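Local coordinates for CalS13 (Micromonospora echinospora, PDB 4ZAS), which probably acts as a pyridoxal-phosphate-dependent sugar aminotransferase and binds dTDP-4-keto-6-deoxyglucose, at residues L86-A98 with D237-L249. Residues are numbered along the deposited sequence; the frame is centred on the assembly and turned at random.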
loop_
_atom_site.group_PDB
_atom_site.type_symbol
_atom_site.label_atom_id
_atom_site.label_comp_id
_atom_site.label_asym_id
_atom_site.label_seq_id
_atom_site.Cartn_x
_atom_site.Cartn_y
_atom_site.Cartn_z
ATOM N N LEU A 86 5.413 6.378 6.016
ATOM C CA LEU A 86 5.115 7.743 6.429
ATOM C C LEU A 86 3.639 7.893 6.756
ATOM O O LEU A 86 3.282 8.568 7.728
ATOM C CB LEU A 86 5.526 8.761 5.351
ATOM C CG LEU A 86 7.038 8.964 5.215
ATOM C CD1 LEU A 86 7.403 9.479 3.833
ATOM C CD2 LEU A 86 7.563 9.895 6.284
ATOM N N HIS A 87 2.785 7.295 5.930
ATOM C CA HIS A 87 1.336 7.350 6.156
ATOM C C HIS A 87 1.019 6.815 7.562
ATOM O O HIS A 87 0.361 7.482 8.355
ATOM C CB HIS A 87 0.613 6.568 5.053
ATOM C CG HIS A 87 -0.863 6.827 4.956
ATOM N ND1 HIS A 87 -1.707 6.809 6.047
ATOM C CD2 HIS A 87 -1.646 7.093 3.882
ATOM C CE1 HIS A 87 -2.942 7.055 5.649
ATOM N NE2 HIS A 87 -2.933 7.226 4.340
ATOM N N LEU A 88 1.558 5.640 7.869
ATOM C CA LEU A 88 1.417 4.991 9.161
ATOM C C LEU A 88 2.013 5.825 10.328
ATOM O O LEU A 88 1.392 5.977 11.392
ATOM C CB LEU A 88 2.094 3.621 9.103
ATOM C CG LEU A 88 1.961 2.678 10.304
ATOM C CD1 LEU A 88 0.526 2.308 10.517
ATOM C CD2 LEU A 88 2.845 1.422 10.154
ATOM N N ALA A 89 3.213 6.364 10.138
ATOM C CA ALA A 89 3.844 7.122 11.206
ATOM C C ALA A 89 3.048 8.378 11.543
ATOM O O ALA A 89 2.789 8.668 12.706
ATOM C CB ALA A 89 5.264 7.476 10.820
ATOM N N LEU A 90 2.621 9.101 10.521
ATOM C CA LEU A 90 1.891 10.338 10.739
ATOM C C LEU A 90 0.521 10.126 11.394
ATOM O O LEU A 90 -0.012 11.037 12.055
ATOM C CB LEU A 90 1.743 11.067 9.407
ATOM C CG LEU A 90 3.097 11.644 8.997
ATOM C CD1 LEU A 90 3.054 12.143 7.583
ATOM C CD2 LEU A 90 3.496 12.764 9.952
ATOM N N SER A 91 -0.024 8.914 11.260
ATOM C CA SER A 91 -1.300 8.591 11.870
ATOM C C SER A 91 -1.214 8.681 13.411
ATOM O O SER A 91 -2.223 8.905 14.079
ATOM C CB SER A 91 -1.754 7.197 11.451
ATOM O OG SER A 91 -1.134 6.204 12.246
ATOM N N LEU A 92 -0.003 8.558 13.955
ATOM C CA LEU A 92 0.248 8.748 15.382
ATOM C C LEU A 92 -0.071 10.168 15.798
ATOM O O LEU A 92 -0.532 10.423 16.923
ATOM C CB LEU A 92 1.700 8.458 15.712
ATOM C CG LEU A 92 2.159 7.024 15.501
ATOM C CD1 LEU A 92 3.668 6.954 15.668
ATOM C CD2 LEU A 92 1.461 6.119 16.473
ATOM N N ALA A 93 0.221 11.094 14.891
ATOM C CA ALA A 93 -0.017 12.508 15.133
ATOM C C ALA A 93 -1.502 12.817 15.030
ATOM O O ALA A 93 -2.083 13.469 15.897
ATOM C CB ALA A 93 0.769 13.340 14.154
ATOM N N ALA A 94 -2.112 12.321 13.959
ATOM C CA ALA A 94 -3.527 12.531 13.689
ATOM C C ALA A 94 -4.431 11.806 14.690
ATOM O O ALA A 94 -5.434 12.356 15.135
ATOM C CB ALA A 94 -3.841 12.086 12.284
ATOM N N ARG A 95 -4.081 10.563 15.010
ATOM C CA ARG A 95 -4.838 9.723 15.945
ATOM C C ARG A 95 -3.902 9.159 16.999
ATOM O O ARG A 95 -3.332 8.088 16.813
ATOM C CB ARG A 95 -5.552 8.559 15.236
ATOM C CG ARG A 95 -6.664 8.933 14.260
ATOM C CD ARG A 95 -6.810 7.904 13.106
ATOM N NE ARG A 95 -6.919 6.528 13.564
ATOM C CZ ARG A 95 -6.315 5.501 12.981
ATOM N NH1 ARG A 95 -5.565 5.680 11.902
ATOM N NH2 ARG A 95 -6.471 4.287 13.476
ATOM N N PRO A 96 -3.738 9.877 18.115
ATOM C CA PRO A 96 -2.736 9.557 19.147
ATOM C C PRO A 96 -2.732 8.150 19.821
ATOM O O PRO A 96 -1.622 7.643 19.970
ATOM C CB PRO A 96 -2.991 10.639 20.198
ATOM C CG PRO A 96 -3.509 11.790 19.407
ATOM C CD PRO A 96 -4.395 11.170 18.367
ATOM N N GLY A 97 -3.833 7.514 20.226
ATOM C CA GLY A 97 -5.213 7.922 20.046
ATOM C C GLY A 97 -6.061 6.655 20.015
ATOM O O GLY A 97 -5.567 5.581 19.671
ATOM N N ALA A 98 -7.328 6.768 20.403
ATOM C CA ALA A 98 -8.247 5.635 20.345
ATOM C C ALA A 98 -9.684 6.112 20.152
ATOM O O ALA A 98 -9.921 7.256 19.760
ATOM C CB ALA A 98 -8.131 4.790 21.600
ATOM N N ASP A 237 8.872 1.317 22.937
ATOM C CA ASP A 237 8.004 0.166 22.793
ATOM C C ASP A 237 6.518 0.523 22.600
ATOM O O ASP A 237 5.798 -0.214 21.939
ATOM C CB ASP A 237 8.185 -0.769 23.995
ATOM C CG ASP A 237 9.586 -1.397 24.045
ATOM O OD1 ASP A 237 10.333 -1.277 23.047
ATOM O OD2 ASP A 237 9.940 -2.032 25.064
ATOM N N ASP A 238 6.045 1.639 23.147
ATOM C CA ASP A 238 4.639 2.000 22.946
ATOM C C ASP A 238 4.372 2.280 21.480
ATOM O O ASP A 238 3.407 1.779 20.902
ATOM C CB ASP A 238 4.231 3.232 23.756
ATOM C CG ASP A 238 4.081 2.935 25.223
ATOM O OD1 ASP A 238 4.111 1.740 25.592
ATOM O OD2 ASP A 238 3.914 3.901 26.006
ATOM N N LEU A 239 5.239 3.086 20.880
ATOM C CA LEU A 239 5.061 3.434 19.493
ATOM C C LEU A 239 5.241 2.194 18.601
ATOM O O LEU A 239 4.504 2.017 17.629
ATOM C CB LEU A 239 6.029 4.550 19.097
ATOM C CG LEU A 239 5.805 5.905 19.772
ATOM C CD1 LEU A 239 6.783 6.922 19.243
ATOM C CD2 LEU A 239 4.395 6.376 19.534
ATOM N N TYR A 240 6.178 1.321 18.962
ATOM C CA TYR A 240 6.403 0.094 18.213
ATOM C C TYR A 240 5.163 -0.809 18.231
ATOM O O TYR A 240 4.743 -1.309 17.191
ATOM C CB TYR A 240 7.596 -0.677 18.771
ATOM C CG TYR A 240 7.761 -2.034 18.128
ATOM C CD1 TYR A 240 8.387 -2.163 16.893
ATOM C CD2 TYR A 240 7.271 -3.189 18.741
ATOM C CE1 TYR A 240 8.544 -3.401 16.297
ATOM C CE2 TYR A 240 7.421 -4.430 18.145
ATOM C CZ TYR A 240 8.060 -4.527 16.921
ATOM O OH TYR A 240 8.221 -5.752 16.321
ATOM N N ASP A 241 4.593 -1.031 19.412
ATOM C CA ASP A 241 3.385 -1.842 19.526
ATOM C C ASP A 241 2.270 -1.220 18.692
ATOM O O ASP A 241 1.625 -1.906 17.896
ATOM C CB ASP A 241 2.939 -1.983 20.981
ATOM C CG ASP A 241 3.889 -2.843 21.809
ATOM O OD1 ASP A 241 4.668 -3.614 21.209
ATOM O OD2 ASP A 241 3.854 -2.752 23.059
ATOM N N ARG A 242 2.078 0.086 18.842
ATOM C CA ARG A 242 0.987 0.772 18.165
ATOM C C ARG A 242 1.059 0.711 16.638
ATOM O O ARG A 242 0.040 0.560 15.969
ATOM C CB ARG A 242 0.912 2.232 18.603
ATOM C CG ARG A 242 -0.380 2.877 18.135
ATOM C CD ARG A 242 -0.603 4.256 18.711
ATOM N NE ARG A 242 -0.290 4.352 20.134
ATOM C CZ ARG A 242 -1.172 4.169 21.110
ATOM N NH1 ARG A 242 -2.436 3.883 20.829
ATOM N NH2 ARG A 242 -0.786 4.282 22.374
ATOM N N LEU A 243 2.256 0.841 16.085
ATOM C CA LEU A 243 2.393 0.870 14.642
ATOM C C LEU A 243 2.251 -0.509 14.057
ATOM O O LEU A 243 1.757 -0.663 12.942
ATOM C CB LEU A 243 3.727 1.489 14.240
ATOM C CG LEU A 243 3.484 2.829 13.560
ATOM C CD1 LEU A 243 2.650 3.651 14.477
ATOM C CD2 LEU A 243 4.770 3.561 13.213
ATOM N N ARG A 244 2.690 -1.512 14.810
ATOM C CA ARG A 244 2.587 -2.894 14.372
ATOM C C ARG A 244 1.089 -3.229 14.273
ATOM O O ARG A 244 0.637 -3.894 13.332
ATOM C CB ARG A 244 3.299 -3.823 15.355
ATOM C CG ARG A 244 3.949 -5.029 14.720
ATOM C CD ARG A 244 4.839 -5.791 15.702
ATOM N NE ARG A 244 4.186 -7.025 16.146
ATOM C CZ ARG A 244 4.242 -8.184 15.489
ATOM N NH1 ARG A 244 4.930 -8.284 14.361
ATOM N NH2 ARG A 244 3.611 -9.252 15.961
ATOM N N LEU A 245 0.326 -2.688 15.223
ATOM C CA LEU A 245 -1.113 -2.837 15.256
ATOM C C LEU A 245 -1.781 -2.214 14.046
ATOM O O LEU A 245 -2.582 -2.873 13.374
ATOM C CB LEU A 245 -1.690 -2.186 16.518
ATOM C CG LEU A 245 -2.275 -3.052 17.623
ATOM C CD1 LEU A 245 -2.850 -2.167 18.697
ATOM C CD2 LEU A 245 -3.362 -3.941 17.037
ATOM N N ARG A 246 -1.493 -0.937 13.795
ATOM C CA ARG A 246 -2.158 -0.230 12.707
ATOM C C ARG A 246 -1.669 -0.720 11.355
ATOM O O ARG A 246 -2.236 -0.369 10.317
ATOM C CB ARG A 246 -1.955 1.271 12.819
ATOM C CG ARG A 246 -2.552 1.847 14.048
ATOM C CD ARG A 246 -2.457 3.349 14.052
ATOM N NE ARG A 246 -3.053 3.896 15.268
ATOM C CZ ARG A 246 -3.154 5.192 15.528
ATOM N NH1 ARG A 246 -2.678 6.073 14.659
ATOM N NH2 ARG A 246 -3.728 5.605 16.649
ATOM N N ARG A 247 -0.592 -1.496 11.364
ATOM C CA ARG A 247 -0.062 -2.029 10.129
ATOM C C ARG A 247 -1.008 -3.047 9.508
ATOM O O ARG A 247 -1.062 -3.182 8.284
ATOM C CB ARG A 247 1.302 -2.663 10.362
ATOM C CG ARG A 247 1.894 -3.221 9.106
ATOM C CD ARG A 247 3.242 -3.812 9.332
ATOM N NE ARG A 247 3.275 -4.864 10.337
ATOM C CZ ARG A 247 4.394 -5.524 10.622
ATOM N NH1 ARG A 247 5.510 -5.210 9.963
ATOM N NH2 ARG A 247 4.410 -6.488 11.541
ATOM N N TRP A 248 -1.751 -3.756 10.360
ATOM C CA TRP A 248 -2.682 -4.789 9.921
ATOM C C TRP A 248 -4.078 -4.544 10.518
ATOM O O TRP A 248 -4.566 -5.295 11.364
ATOM C CB TRP A 248 -2.123 -6.183 10.289
ATOM C CG TRP A 248 -3.046 -7.326 9.957
ATOM C CD1 TRP A 248 -3.761 -8.101 10.842
ATOM C CD2 TRP A 248 -3.413 -7.775 8.654
ATOM N NE1 TRP A 248 -4.525 -9.023 10.161
ATOM C CE2 TRP A 248 -4.333 -8.839 8.816
ATOM C CE3 TRP A 248 -3.052 -7.383 7.364
ATOM C CZ2 TRP A 248 -4.888 -9.516 7.736
ATOM C CZ3 TRP A 248 -3.596 -8.064 6.289
ATOM C CH2 TRP A 248 -4.505 -9.119 6.481
ATOM N N LEU A 249 -4.711 -3.468 10.059
ATOM C CA LEU A 249 -6.124 -3.172 10.340
ATOM C C LEU A 249 -6.537 -3.034 11.804
ATOM O O LEU A 249 -7.736 -2.980 12.092
ATOM C CB LEU A 249 -7.017 -4.228 9.691
ATOM C CG LEU A 249 -6.804 -4.294 8.179
ATOM C CD1 LEU A 249 -6.992 -5.692 7.683
ATOM C CD2 LEU A 249 -7.744 -3.336 7.457
#
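Two helices of the aminotransferase large domain, 82-94 and 237-247, cross here: the axes of 86-94 and 237-247 come within 10.1 Å, their N-to-C directions 117° apart, and Arg246 of the second reaches the C-terminal turn of the first and hydrogen-bonds there. Its chain runs extended from CG to NE to the last turn of helix 82-94. NH2 donates to Arg95 O, N-H...O angle 155°, the oxygen lying in the guanidinium plane; the modelled 2.5 Å is unusually short and its exact value doubtful. NH1 reaches Ser91 OG at 2.9 Å, again in that plane, and adds weak bonds to Ser91 O and Arg95 O. Ser91 OG in turn donates to Leu88 O at 2.7 Å; its chi1 of 82° turns the hydroxyl back onto its own helix. Bonds along the rim thus fix the rotation of the guanidinium, while the guanidinium of Arg95 stacks over one face, centres 4.1 Å apart. Nearby Glu266, in a salt bridge with Arg242 and a long, weak ion pair with Arg246, would ease the crowding of positive charge. Alongside, an apolar seam closes the crossing: Leu88 and Leu243 lie alongside, running in opposing senses, CG to CG 3.6 Å, and Leu88 CD1 rests on Arg246 CB. Leu92 meets Leu243 almost at a right angle, its CD2 3.4 Å from Leu243 CD1, and also touches the aliphatic part of Arg242. Leu88 also packs on Val79 of strand 76-79, at the edge of the mixed sheet, Arg247 pairs with Glu64 of helix 58-71, and Leu90 faces helix 121-125 and strand 155-161.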